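Local coordinates for protein Protease/Reverse transcriptase/ribonuclease H (Eastern chimpanzee simian foamy virus, PDB 7KSF) that joins an aspartic protease to a reverse transcriptase that makes DNA from the viral genome and a ribonuclease H that cleaves RNA of RNA-DNA hybrids, at residues A[96-101]-A[136-141]; A[171-176]-A[206-211]; A[586-591]-A[659-664]; A[112-117]-A[348-353]; A[458-463]-A[496-501]. The protein carries 1 engineered substitution. All coordinates share one frame; numbering follows the deposited sequence.

Interaction 1 of 5, residues A[96-101]-A[136-141]; sequences LTILVP and HWENQV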
# COMPACT_ATOMS: atom_id res chain seq x y z
N LEU A 96 0.52 -18.77 -20.17
CA LEU A 96 1.02 -17.46 -20.51
C LEU A 96 2.52 -17.46 -20.19
O LEU A 96 3.12 -18.51 -19.95
CB LEU A 96 0.36 -16.41 -19.61
CG LEU A 96 -1.14 -16.21 -19.84
CD1 LEU A 96 -1.69 -15.23 -18.83
CD2 LEU A 96 -1.41 -15.73 -21.26
N THR A 97 3.17 -16.20 -20.14
CA THR A 97 4.62 -16.08 -20.22
C THR A 97 5.31 -16.42 -18.90
O THR A 97 6.07 -17.38 -18.82
CB THR A 97 5.00 -14.67 -20.67
OG1 THR A 97 4.26 -14.32 -21.85
CG2 THR A 97 6.49 -14.60 -20.98
N ILE A 98 5.04 -15.64 -17.86
CA ILE A 98 5.76 -15.73 -16.60
C ILE A 98 4.83 -16.29 -15.53
O ILE A 98 3.70 -15.82 -15.38
CB ILE A 98 6.32 -14.37 -16.17
CG1 ILE A 98 7.31 -13.84 -17.21
CG2 ILE A 98 6.98 -14.47 -14.80
CD1 ILE A 98 7.87 -12.48 -16.87
N LEU A 99 5.31 -17.28 -14.79
CA LEU A 99 4.58 -17.84 -13.67
C LEU A 99 4.97 -17.09 -12.40
O LEU A 99 6.16 -16.91 -12.12
CB LEU A 99 4.90 -19.33 -13.53
CG LEU A 99 4.19 -20.13 -12.44
CD1 LEU A 99 2.70 -20.22 -12.71
CD2 LEU A 99 4.81 -21.52 -12.38
N VAL A 100 3.98 -16.63 -11.65
CA VAL A 100 4.23 -15.82 -10.46
C VAL A 100 4.75 -16.73 -9.35
O VAL A 100 4.45 -17.93 -9.34
CB VAL A 100 2.97 -15.05 -10.02
CG1 VAL A 100 2.29 -14.41 -11.22
CG2 VAL A 100 2.00 -15.96 -9.28
N PRO A 101 5.54 -16.22 -8.41
CA PRO A 101 5.96 -17.05 -7.27
C PRO A 101 4.82 -17.26 -6.28
O PRO A 101 4.79 -16.65 -5.21
CB PRO A 101 7.10 -16.24 -6.65
CG PRO A 101 6.81 -14.83 -7.03
CD PRO A 101 6.18 -14.89 -8.39
N HIS A 136 -2.01 -17.13 -11.12
CA HIS A 136 -0.84 -17.96 -11.34
C HIS A 136 0.14 -17.36 -12.34
O HIS A 136 1.36 -17.43 -12.12
CB HIS A 136 -1.27 -19.35 -11.83
CG HIS A 136 -2.16 -20.07 -10.87
ND1 HIS A 136 -1.70 -21.05 -10.02
CD2 HIS A 136 -3.49 -19.95 -10.63
CE1 HIS A 136 -2.71 -21.51 -9.30
NE2 HIS A 136 -3.81 -20.86 -9.65
N TRP A 137 -0.35 -16.77 -13.42
CA TRP A 137 0.50 -16.17 -14.44
C TRP A 137 0.52 -14.66 -14.28
O TRP A 137 -0.48 -14.06 -13.85
CB TRP A 137 0.03 -16.54 -15.84
CG TRP A 137 -0.09 -18.01 -16.07
CD1 TRP A 137 -1.21 -18.77 -15.91
CD2 TRP A 137 0.94 -18.89 -16.51
NE1 TRP A 137 -0.93 -20.08 -16.21
CE2 TRP A 137 0.39 -20.18 -16.58
CE3 TRP A 137 2.29 -18.72 -16.83
CZ2 TRP A 137 1.13 -21.29 -16.97
CZ3 TRP A 137 3.02 -19.82 -17.22
CH2 TRP A 137 2.44 -21.09 -17.29
N GLU A 138 1.64 -14.05 -14.62
CA GLU A 138 1.68 -12.60 -14.70
C GLU A 138 0.78 -12.12 -15.84
O GLU A 138 0.68 -12.78 -16.89
CB GLU A 138 3.11 -12.10 -14.92
CG GLU A 138 4.05 -12.34 -13.73
CD GLU A 138 5.34 -11.56 -13.85
OE1 GLU A 138 5.47 -10.76 -14.80
OE2 GLU A 138 6.23 -11.75 -13.00
N ASN A 139 0.13 -11.10 -15.69
CA ASN A 139 -0.81 -10.50 -16.65
C ASN A 139 -2.00 -11.41 -16.92
O ASN A 139 -2.72 -11.23 -17.91
CB ASN A 139 -0.10 -10.14 -17.96
CG ASN A 139 1.21 -9.42 -17.73
OD1 ASN A 139 2.24 -9.80 -18.28
ND2 ASN A 139 1.18 -8.39 -16.90
N GLN A 140 -2.23 -12.39 -16.05
CA GLN A 140 -3.39 -13.27 -16.18
C GLN A 140 -4.65 -12.53 -15.77
O GLN A 140 -4.70 -11.87 -14.73
CB GLN A 140 -3.20 -14.51 -15.31
CG GLN A 140 -4.48 -15.22 -14.95
CD GLN A 140 -4.25 -16.35 -13.97
OE1 GLN A 140 -3.12 -16.59 -13.53
NE2 GLN A 140 -5.31 -17.05 -13.61
N VAL A 141 -5.69 -12.63 -16.61
CA VAL A 141 -6.98 -12.01 -16.34
C VAL A 141 -8.07 -13.06 -16.47
O VAL A 141 -7.89 -14.11 -17.09
CB VAL A 141 -7.27 -10.83 -17.29
CG1 VAL A 141 -6.15 -9.81 -17.24
CG2 VAL A 141 -7.48 -11.33 -18.71
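H136 meets V100 through the backbone: H136 O accepts a hydrogen bond from V100 N at 2.8 Å, and CD1 of L99 and both methyls of V100 gather round the same oxygen. The imidazole turns off to D131, whose carbonyl holds NE2. W137 comes next, its indole slotted between L96 and L99. L96 N lies over the centre of one ring face and L99 CD1 over the opposite one, while the carbonyl oxygens of T97 and I98 approach the edge. L96 CD1 rests 3.7 Å from W137 CB. Between L99 and W137 runs a single beta bridge, tying together the two loops that flank helices 102-112 and 117-129; its second bond goes from E138 N to I98 O (2.8 Å, 167° at the hydrogen). The extended side chain of E138 lies across I98, with OE2 3.3 Å from I98 CG2, and its OE1 makes a salt bridge with R207. W137 to Q140 form a type II turn. With CG anti to the backbone N (chi1 158°) and the chain extended beyond it, Q140 carries OE1 back across the turn to two backbone N-H groups, W137 N in the carbonyl plane (2.8 Å) and H136 N (2.7 Å).

Interaction 2 of 5, residues A[171-176]-A[206-211]; sequences KPSIQI and GRWRMV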
# COMPACT_ATOMS: atom_id res chain seq x y z
N LYS A 171 10.44 -1.24 -23.72
CA LYS A 171 9.78 -2.07 -24.73
C LYS A 171 9.82 -3.56 -24.43
O LYS A 171 8.77 -4.21 -24.58
CB LYS A 171 10.40 -1.79 -26.11
CG LYS A 171 10.15 -0.40 -26.65
CD LYS A 171 10.80 -0.24 -28.01
CE LYS A 171 10.65 1.17 -28.56
NZ LYS A 171 11.35 1.34 -29.86
N PRO A 172 10.94 -4.17 -24.04
CA PRO A 172 10.94 -5.63 -23.85
C PRO A 172 9.97 -6.11 -22.78
O PRO A 172 9.24 -7.09 -22.99
CB PRO A 172 12.40 -5.94 -23.48
CG PRO A 172 13.18 -4.79 -24.01
CD PRO A 172 12.29 -3.61 -23.85
N SER A 173 9.95 -5.45 -21.62
CA SER A 173 9.07 -5.89 -20.53
C SER A 173 7.60 -5.62 -20.84
O SER A 173 6.73 -6.28 -20.27
CB SER A 173 9.47 -5.20 -19.23
OG SER A 173 9.59 -3.80 -19.41
N ILE A 174 7.31 -4.67 -21.73
CA ILE A 174 5.93 -4.34 -22.06
C ILE A 174 5.40 -5.21 -23.19
O ILE A 174 4.22 -5.57 -23.20
CB ILE A 174 5.82 -2.84 -22.41
CG1 ILE A 174 6.18 -1.98 -21.20
CG2 ILE A 174 4.43 -2.50 -22.91
CD1 ILE A 174 6.06 -0.51 -21.45
N GLN A 175 6.24 -5.56 -24.16
CA GLN A 175 5.80 -6.41 -25.26
C GLN A 175 5.31 -7.76 -24.76
O GLN A 175 4.47 -8.39 -25.41
CB GLN A 175 6.93 -6.59 -26.28
CG GLN A 175 6.56 -7.44 -27.48
CD GLN A 175 5.53 -6.78 -28.38
OE1 GLN A 175 5.29 -5.58 -28.29
NE2 GLN A 175 4.91 -7.57 -29.25
N ILE A 176 5.83 -8.22 -23.62
CA ILE A 176 5.31 -9.44 -23.00
C ILE A 176 3.84 -9.27 -22.64
O ILE A 176 3.01 -10.13 -22.94
CB ILE A 176 6.15 -9.80 -21.76
CG1 ILE A 176 7.64 -9.90 -22.14
CG2 ILE A 176 5.65 -11.10 -21.14
CD1 ILE A 176 8.56 -9.86 -20.95
N GLY A 206 12.63 -3.77 -11.56
CA GLY A 206 13.49 -3.42 -12.67
C GLY A 206 12.76 -3.30 -14.00
O GLY A 206 13.22 -2.58 -14.89
N ARG A 207 11.63 -3.99 -14.14
CA ARG A 207 10.88 -3.97 -15.39
C ARG A 207 10.01 -2.72 -15.45
O ARG A 207 10.11 -1.82 -14.61
CB ARG A 207 10.06 -5.25 -15.51
CG ARG A 207 10.87 -6.46 -15.96
CD ARG A 207 10.42 -7.71 -15.25
NE ARG A 207 8.97 -7.87 -15.28
CZ ARG A 207 8.32 -8.84 -14.64
NH1 ARG A 207 8.98 -9.73 -13.92
NH2 ARG A 207 7.00 -8.91 -14.72
N TRP A 208 9.16 -2.64 -16.47
CA TRP A 208 8.36 -1.45 -16.73
C TRP A 208 6.93 -1.85 -17.05
O TRP A 208 6.67 -2.90 -17.64
CB TRP A 208 8.92 -0.63 -17.89
CG TRP A 208 10.37 -0.26 -17.75
CD1 TRP A 208 11.45 -1.11 -17.79
CD2 TRP A 208 10.91 1.05 -17.57
NE1 TRP A 208 12.61 -0.40 -17.64
CE2 TRP A 208 12.31 0.93 -17.50
CE3 TRP A 208 10.34 2.32 -17.46
CZ2 TRP A 208 13.14 2.02 -17.32
CZ3 TRP A 208 11.17 3.41 -17.28
CH2 TRP A 208 12.56 3.26 -17.21
N ARG A 209 5.99 -0.99 -16.66
CA ARG A 209 4.58 -1.17 -16.98
C ARG A 209 4.10 0.05 -17.77
O ARG A 209 4.55 1.17 -17.53
CB ARG A 209 3.74 -1.36 -15.72
CG ARG A 209 3.96 -0.31 -14.65
CD ARG A 209 3.28 -0.68 -13.33
NE ARG A 209 1.83 -0.84 -13.47
CZ ARG A 209 0.95 0.13 -13.32
NH1 ARG A 209 1.35 1.36 -13.02
NH2 ARG A 209 -0.35 -0.11 -13.46
N MET A 210 3.20 -0.19 -18.71
CA MET A 210 2.71 0.86 -19.59
C MET A 210 1.53 1.59 -18.94
O MET A 210 0.81 1.05 -18.11
CB MET A 210 2.28 0.29 -20.94
CG MET A 210 1.01 -0.55 -20.91
SD MET A 210 0.42 -1.00 -22.55
CE MET A 210 -1.12 -1.81 -22.15
N VAL A 211 1.36 2.85 -19.34
CA VAL A 211 0.30 3.71 -18.83
C VAL A 211 -0.35 4.43 -20.00
O VAL A 211 0.34 4.99 -20.86
CB VAL A 211 0.82 4.73 -17.80
CG1 VAL A 211 -0.29 5.68 -17.39
CG2 VAL A 211 1.39 4.01 -16.58
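S173 and W208 share the polar link of this contact, a weak hydrogen bond from W208 N to S173 OG (3.2 Å, bent to 133° at the hydrogen). With chi1 at 50°, OG sits between its own backbone N and carbonyl carbon, from where it also bonds to the carbonyl of A170, one turn back. The same hydroxyl oxygen comes to the edge of the indole, 3.6 Å from W208 CD1; the rest of the ring leads away from 171-176 and lies against A170 and P202. Helix 171-184 here crosses the second strand of the antiparallel hairpin 198-202/208-212, the segment axes 7.2 Å apart and inclined at 68°. By likeness to other reverse transcriptases, helix and hairpin belong to the fingers of the polymerase hand. In the apolar contact I174 reaches M210 with two branches, CD1 at 3.9 Å and CG2 at 4.0 Å from M210 CB. I174 CG1 also meets a backbone carbonyl, 3.7 Å from W208 O, and the isoleucine touches P200 of strand 198-202. Beyond its CB the methionine chain runs on away from helix segment 171-176. Near the loop end of the strand, S173 CB packs on the aliphatic base of R207, 3.8 Å from R207 CB. The arginine bends at chi2 and chi3 to carry its guanidinium to E138, with which NH2 forms a salt bridge.

Interaction 3 of 5, residues A[586-591]-A[659-664]; sequences SQYEGV and PVLVIT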
# COMPACT_ATOMS: atom_id res chain seq x y z
N SER A 586 5.62 -11.50 25.71
CA SER A 586 5.09 -12.77 25.21
C SER A 586 4.61 -12.65 23.77
O SER A 586 4.72 -13.62 23.00
CB SER A 586 3.95 -13.25 26.11
OG SER A 586 3.41 -14.47 25.63
N GLN A 587 4.08 -11.49 23.38
CA GLN A 587 3.54 -11.33 22.03
C GLN A 587 4.64 -11.21 20.97
O GLN A 587 4.37 -11.47 19.79
CB GLN A 587 2.63 -10.10 21.96
CG GLN A 587 3.35 -8.77 22.06
CD GLN A 587 2.43 -7.58 21.83
OE1 GLN A 587 2.83 -6.57 21.27
NE2 GLN A 587 1.18 -7.71 22.28
N TYR A 588 5.86 -10.84 21.36
CA TYR A 588 6.95 -10.74 20.40
C TYR A 588 7.31 -12.12 19.87
O TYR A 588 7.31 -13.11 20.61
CB TYR A 588 8.17 -10.09 21.04
CG TYR A 588 8.07 -8.59 21.21
CD1 TYR A 588 7.78 -8.02 22.45
CD2 TYR A 588 8.26 -7.74 20.13
CE1 TYR A 588 7.69 -6.65 22.60
CE2 TYR A 588 8.17 -6.36 20.28
CZ TYR A 588 7.88 -5.83 21.51
OH TYR A 588 7.79 -4.46 21.66
N GLU A 589 7.63 -12.18 18.58
CA GLU A 589 8.05 -13.45 17.99
C GLU A 589 9.44 -13.85 18.48
O GLU A 589 9.71 -15.04 18.64
CB GLU A 589 8.03 -13.35 16.46
CG GLU A 589 8.37 -14.65 15.76
CD GLU A 589 8.47 -14.49 14.26
OE1 GLU A 589 8.48 -13.34 13.78
OE2 GLU A 589 8.53 -15.52 13.55
N GLY A 590 10.31 -12.88 18.72
CA GLY A 590 11.65 -13.16 19.20
C GLY A 590 12.10 -12.25 20.32
O GLY A 590 11.79 -11.05 20.31
N VAL A 591 12.83 -12.80 21.28
CA VAL A 591 13.36 -12.05 22.41
C VAL A 591 14.87 -12.25 22.44
O VAL A 591 15.35 -13.39 22.41
CB VAL A 591 12.72 -12.49 23.74
CG1 VAL A 591 13.37 -11.76 24.91
CG2 VAL A 591 11.22 -12.23 23.71
N PRO A 659 7.77 -9.21 14.87
CA PRO A 659 8.08 -8.36 16.04
C PRO A 659 9.09 -9.03 16.95
O PRO A 659 8.89 -10.16 17.40
CB PRO A 659 6.71 -8.20 16.72
CG PRO A 659 5.97 -9.43 16.34
CD PRO A 659 6.41 -9.77 14.94
N VAL A 660 10.18 -8.32 17.24
CA VAL A 660 11.24 -8.82 18.10
C VAL A 660 11.58 -7.74 19.13
O VAL A 660 11.22 -6.57 18.98
CB VAL A 660 12.50 -9.23 17.31
CG1 VAL A 660 12.23 -10.47 16.49
CG2 VAL A 660 12.96 -8.08 16.42
N LEU A 661 12.28 -8.16 20.18
CA LEU A 661 12.63 -7.28 21.28
C LEU A 661 14.03 -7.61 21.77
O LEU A 661 14.31 -8.77 22.11
CB LEU A 661 11.62 -7.40 22.43
CG LEU A 661 11.94 -6.68 23.74
CD1 LEU A 661 12.10 -5.19 23.51
CD2 LEU A 661 10.85 -6.95 24.77
N VAL A 662 14.90 -6.61 21.81
CA VAL A 662 16.27 -6.77 22.29
C VAL A 662 16.39 -6.08 23.64
O VAL A 662 15.77 -5.04 23.88
CB VAL A 662 17.29 -6.19 21.28
CG1 VAL A 662 18.71 -6.57 21.69
CG2 VAL A 662 16.99 -6.68 19.88
N ILE A 663 17.18 -6.68 24.53
CA ILE A 663 17.29 -6.23 25.91
C ILE A 663 18.77 -6.05 26.25
O ILE A 663 19.58 -6.94 26.00
CB ILE A 663 16.64 -7.22 26.89
CG1 ILE A 663 15.14 -7.35 26.60
CG2 ILE A 663 16.88 -6.80 28.33
CD1 ILE A 663 14.78 -8.45 25.63
N THR A 664 19.10 -4.89 26.83
CA THR A 664 20.47 -4.58 27.21
C THR A 664 20.55 -4.39 28.72
O THR A 664 19.71 -3.72 29.32
CB THR A 664 20.97 -3.31 26.53
OG1 THR A 664 20.55 -3.30 25.16
CG2 THR A 664 22.49 -3.24 26.58
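P659 and G590 open a parallel pairing held by backbone hydrogen bonds. P659 O accepts two N-H groups, from E589 N (2.7 Å) and, weakly, from G590 N (3.3 Å). The next rung runs the other way, L661 N giving its hydrogen to G590 O over 2.9 Å. C-H groups supplement these bonds: V660 CA approaches G590 O at 3.2 Å, and V591 CA approaches L661 O. G590 is bridged with V660 and V591 with L661, which joins the first and fourth strands of the RNase H fold, a five-stranded mixed sheet ordered 3-2-1-4-5. Strand 712-716 lies along the other edge of 660-664, and helix 638-654 covers V660 and V662. The bound calcium ion, held by G596 and E642, lies about 11 Å from the I663 side chain. Aromatic contacts centre on Y588, just ahead of the first strand. L661 CB stands almost exactly over the middle of the ring, 3.8 Å from the centroid and 7° off the normal, a CH-pi contact. L661 CD2 extends this cover toward Y588 CE1, and P659 C meets the ring edge in its plane. The phenol OH reaches T713 by a weak hydrogen bond. Purely apolar pairs lie at both ends: P659 CB touches Y588 CD2 at 3.8 Å, and farther along V591 CG1 meets I663 CD1 at 3.7 Å. V591 CG1 stands anti to its backbone N (chi1 176°), on the same face of the sheet as L661.

Interaction 4 of 5, residues A[112-117]-A[348-353]; sequences KTALPE and GQKTVE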
# COMPACT_ATOMS: atom_id res chain seq x y z
N LYS A 112 2.30 -14.23 8.35
CA LYS A 112 1.79 -13.05 9.03
C LYS A 112 0.34 -13.19 9.49
O LYS A 112 -0.21 -12.22 10.03
CB LYS A 112 1.91 -11.83 8.11
CG LYS A 112 3.31 -11.59 7.56
CD LYS A 112 3.38 -10.31 6.76
CE LYS A 112 2.38 -10.31 5.62
NZ LYS A 112 2.43 -9.06 4.82
N THR A 113 -0.28 -14.35 9.30
CA THR A 113 -1.68 -14.51 9.68
C THR A 113 -1.82 -14.56 11.19
O THR A 113 -1.09 -15.29 11.88
CB THR A 113 -2.25 -15.78 9.04
OG1 THR A 113 -2.16 -15.68 7.62
CG2 THR A 113 -3.70 -15.97 9.43
N ALA A 114 -2.77 -13.79 11.72
CA ALA A 114 -3.04 -13.72 13.15
C ALA A 114 -4.10 -14.72 13.59
O ALA A 114 -4.56 -14.65 14.74
CB ALA A 114 -3.46 -12.30 13.54
N LEU A 115 -4.51 -15.63 12.72
CA LEU A 115 -5.52 -16.62 13.07
C LEU A 115 -4.90 -17.73 13.92
O LEU A 115 -3.70 -17.99 13.84
CB LEU A 115 -6.13 -17.21 11.81
CG LEU A 115 -7.07 -16.32 11.00
CD1 LEU A 115 -7.43 -17.00 9.68
CD2 LEU A 115 -8.33 -16.01 11.80
N PRO A 116 -5.71 -18.40 14.73
CA PRO A 116 -5.21 -19.57 15.46
C PRO A 116 -4.79 -20.67 14.50
O PRO A 116 -5.24 -20.74 13.35
CB PRO A 116 -6.42 -20.01 16.31
CG PRO A 116 -7.29 -18.79 16.40
CD PRO A 116 -7.10 -18.07 15.10
N GLU A 117 -3.90 -21.55 14.99
CA GLU A 117 -3.41 -22.65 14.16
C GLU A 117 -4.55 -23.54 13.69
O GLU A 117 -4.44 -24.19 12.65
CB GLU A 117 -2.37 -23.46 14.93
CG GLU A 117 -1.76 -24.60 14.13
CD GLU A 117 -0.99 -24.11 12.91
OE1 GLU A 117 -0.40 -23.01 12.99
OE2 GLU A 117 -0.99 -24.82 11.88
N GLY A 348 -6.43 -12.42 7.37
CA GLY A 348 -6.49 -12.81 8.77
C GLY A 348 -5.43 -12.18 9.65
O GLY A 348 -4.74 -12.88 10.40
N GLN A 349 -5.29 -10.86 9.57
CA GLN A 349 -4.33 -10.13 10.38
C GLN A 349 -5.05 -9.17 11.31
O GLN A 349 -6.17 -8.73 11.03
CB GLN A 349 -3.34 -9.36 9.49
CG GLN A 349 -2.51 -10.24 8.58
CD GLN A 349 -1.61 -9.44 7.67
OE1 GLN A 349 -0.66 -9.97 7.09
NE2 GLN A 349 -1.90 -8.15 7.53
N LYS A 350 -4.40 -8.86 12.44
CA LYS A 350 -4.99 -7.90 13.37
C LYS A 350 -5.10 -6.51 12.76
O LYS A 350 -5.99 -5.74 13.13
CB LYS A 350 -4.16 -7.84 14.66
CG LYS A 350 -4.19 -9.11 15.49
CD LYS A 350 -3.48 -8.91 16.82
CE LYS A 350 -4.10 -7.76 17.60
NZ LYS A 350 -3.44 -7.55 18.92
N THR A 351 -4.21 -6.18 11.83
CA THR A 351 -4.24 -4.90 11.14
C THR A 351 -3.89 -5.11 9.68
O THR A 351 -3.06 -5.96 9.33
CB THR A 351 -3.27 -3.89 11.78
OG1 THR A 351 -3.20 -2.71 10.96
CG2 THR A 351 -1.89 -4.49 11.94
N VAL A 352 -4.53 -4.33 8.81
CA VAL A 352 -4.26 -4.33 7.38
C VAL A 352 -3.46 -3.08 7.04
O VAL A 352 -3.73 -2.00 7.57
CB VAL A 352 -5.56 -4.40 6.56
CG1 VAL A 352 -6.18 -5.78 6.66
CG2 VAL A 352 -6.55 -3.35 7.02
N GLU A 353 -2.47 -3.23 6.17
CA GLU A 353 -1.61 -2.10 5.84
C GLU A 353 -2.32 -1.09 4.95
O GLU A 353 -2.11 0.12 5.09
CB GLU A 353 -0.31 -2.59 5.19
CG GLU A 353 0.58 -3.40 6.12
CD GLU A 353 1.95 -3.68 5.53
OE1 GLU A 353 2.19 -3.27 4.37
OE2 GLU A 353 2.78 -4.31 6.21
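A114 N gives its hydrogen to G348 O, tying the link between helices 102-112 and 117-129 to the end of strand 345-349; the modelled A114 N to G348 O separation, 2.5 Å, is shorter than such bonds normally are and its exact length is doubtful. G348, at positive phi, and Q349 together face K244 on strand 243-249, a G1 beta bulge at the edge of what is, by family likeness, the palm sheet of the polymerase. Round the bulge, T113 CG2 comes within 3.4 Å of G348 O, while T113 OG1 bonds weakly to the carbonyl of I347. L115 CG stands farther back, 4.2 Å from G348 CA, and its side chain also lies against Y243. A114 CB packs on K350, 3.8 Å from K350 CG; the lysine then bends at chi3 and its end leads away. Q349 carries the other half of the contact. Its CG lies anti to the carbonyl carbon (chi1 -61°) and the chain runs extended across K112, CG passing 3.4 Å from K112 O. On the nitrogen side of the amide, Q349 NE2 makes a bent bond to T351 O (3.1 Å, 137° at the hydrogen), which lies 23° out of the amide plane, and a weak one to E346 OE1. On its oxygen side it meets the aliphatic lysine chain. K112 folds at chi3 around that oxygen, placing K112 CB 3.3 Å and K112 CE 3.4 Å from Q349 OE1.

Interaction 5 of 5, residues A[458-463]-A[496-501]; sequences VNTSPS and EKLLTT
The RNase H-like domain, which probably corresponds to the connection domain of related reverse transcriptases, places helix 494-513 across its five-stranded sheet, and here T460 and L498 meet where that helix passes the end of central strand 454-460. The segment axes approach to 7.7 Å, their directions 133° apart. L498 reaches the strand with CD2, which lies 3.5 Å from T460 N and 3.7 Å from N459 CA, and touches T460 CG2 at 3.6 Å. The threonine methyl sits between its backbone N and carbonyl carbon, which turns it to the helix and leaves OG1 anti to the N, bonded to the carbonyl of A464. T460 CG2 also reaches K497 CB at 3.9 Å. One turn along the helix, T501 CG2 and V458 CG1 slide past each other 3.9 Å apart, with V467 of the adjoining strand against both residues. N459 starts out away from the helix, its ND2 bonded to the carbonyl of P566, while N459 OD1 takes T460 N at 2.8 Å in a bent bond (141° at the hydrogen), so that both oxygen and nitrogen of the amide have a partner. Past the strand end, K497 reaches the loop with a chain extended beyond CG. Its ammonium has a weak second partner in the carbonyl of L490, but its principal bond is to P462 O, which K497 NZ meets at 2.8 Å in the carbonyl plane, on a lone pair.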
# COMPACT_ATOMS: atom_id res chain seq x y z
N VAL A 458 -3.39 22.93 5.25
CA VAL A 458 -2.61 21.72 4.97
C VAL A 458 -1.30 22.11 4.31
O VAL A 458 -1.28 22.83 3.30
CB VAL A 458 -3.39 20.74 4.07
CG1 VAL A 458 -2.58 19.49 3.84
CG2 VAL A 458 -4.73 20.40 4.70
N ASN A 459 -0.20 21.63 4.89
CA ASN A 459 1.13 21.72 4.30
C ASN A 459 1.86 20.42 4.64
O ASN A 459 1.42 19.65 5.50
CB ASN A 459 1.89 22.95 4.82
CG ASN A 459 2.92 23.46 3.83
OD1 ASN A 459 3.43 22.71 3.00
ND2 ASN A 459 3.22 24.75 3.90
N THR A 460 2.97 20.16 3.95
CA THR A 460 3.70 18.92 4.17
C THR A 460 5.21 19.15 4.09
O THR A 460 5.68 20.08 3.43
CB THR A 460 3.32 17.83 3.16
OG1 THR A 460 3.73 16.55 3.66
CG2 THR A 460 3.99 18.06 1.81
N SER A 461 5.94 18.28 4.76
CA SER A 461 7.39 18.19 4.74
C SER A 461 7.80 16.94 3.97
O SER A 461 6.98 16.08 3.67
CB SER A 461 7.92 18.13 6.18
OG SER A 461 7.44 16.97 6.84
N PRO A 462 9.09 16.82 3.63
CA PRO A 462 9.54 15.58 2.97
C PRO A 462 9.29 14.32 3.78
O PRO A 462 9.20 13.23 3.20
CB PRO A 462 11.05 15.81 2.77
CG PRO A 462 11.19 17.28 2.71
CD PRO A 462 10.16 17.83 3.67
N SER A 463 9.15 14.43 5.11
CA SER A 463 8.97 13.27 5.96
C SER A 463 7.52 13.05 6.39
O SER A 463 7.13 11.89 6.60
CB SER A 463 9.84 13.40 7.22
OG SER A 463 9.59 14.63 7.89
N GLU A 496 2.28 15.32 -4.44
CA GLU A 496 1.47 14.17 -4.04
C GLU A 496 1.51 13.94 -2.54
O GLU A 496 0.55 13.39 -1.98
CB GLU A 496 1.94 12.92 -4.79
CG GLU A 496 1.98 13.10 -6.29
CD GLU A 496 2.50 11.87 -7.01
OE1 GLU A 496 1.74 11.29 -7.81
OE2 GLU A 496 3.66 11.49 -6.77
N LYS A 497 2.59 14.36 -1.87
CA LYS A 497 2.63 14.27 -0.42
C LYS A 497 1.59 15.18 0.22
O LYS A 497 1.07 14.87 1.30
CB LYS A 497 4.03 14.60 0.09
CG LYS A 497 5.08 13.55 -0.26
CD LYS A 497 6.47 13.95 0.24
CE LYS A 497 7.48 12.85 -0.03
NZ LYS A 497 8.84 13.22 0.42
N LEU A 498 1.29 16.31 -0.42
CA LEU A 498 0.20 17.17 0.04
C LEU A 498 -1.15 16.50 -0.15
O LEU A 498 -2.01 16.57 0.73
CB LEU A 498 0.23 18.50 -0.71
CG LEU A 498 1.34 19.51 -0.40
CD1 LEU A 498 1.36 20.60 -1.45
CD2 LEU A 498 1.12 20.09 0.98
N LEU A 499 -1.35 15.85 -1.30
CA LEU A 499 -2.64 15.26 -1.62
C LEU A 499 -2.96 14.09 -0.71
O LEU A 499 -4.08 13.99 -0.19
CB LEU A 499 -2.65 14.83 -3.09
CG LEU A 499 -2.46 15.97 -4.08
CD1 LEU A 499 -2.30 15.42 -5.49
CD2 LEU A 499 -3.62 16.94 -4.01
N THR A 500 -2.00 13.19 -0.50
CA THR A 500 -2.22 12.11 0.45
C THR A 500 -2.35 12.64 1.87
O THR A 500 -2.98 11.99 2.71
CB THR A 500 -1.10 11.07 0.37
OG1 THR A 500 -1.40 9.99 1.27
CG2 THR A 500 0.23 11.69 0.75
N THR A 501 -1.76 13.80 2.15
CA THR A 501 -1.97 14.43 3.45
C THR A 501 -3.40 14.95 3.57
O THR A 501 -4.05 14.76 4.60
CB THR A 501 -0.97 15.57 3.65
OG1 THR A 501 0.36 15.08 3.44
CG2 THR A 501 -1.07 16.13 5.05

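Interactions 1 and 2 touch, the E138-R207 salt bridge running from one to the other and T97 packing on I176, so the loops of 96-101 and 136-141 are joined to the presumed fingers. Interaction 4 closes a long loop of chain: interaction 2 is nested inside it, whereas the segments of interaction 1 alternate with those of interaction 4, about 13 Å away at the nearest atoms. Interaction 4 also comes within about 6 Å of interaction 3, nearest atoms, without touching it. Interactions 3 and 5 lie in two domains with the same 3-2-1-4-5 strand order, centres about 34 Å apart; the calcium ion is bound in the domain of interaction 3.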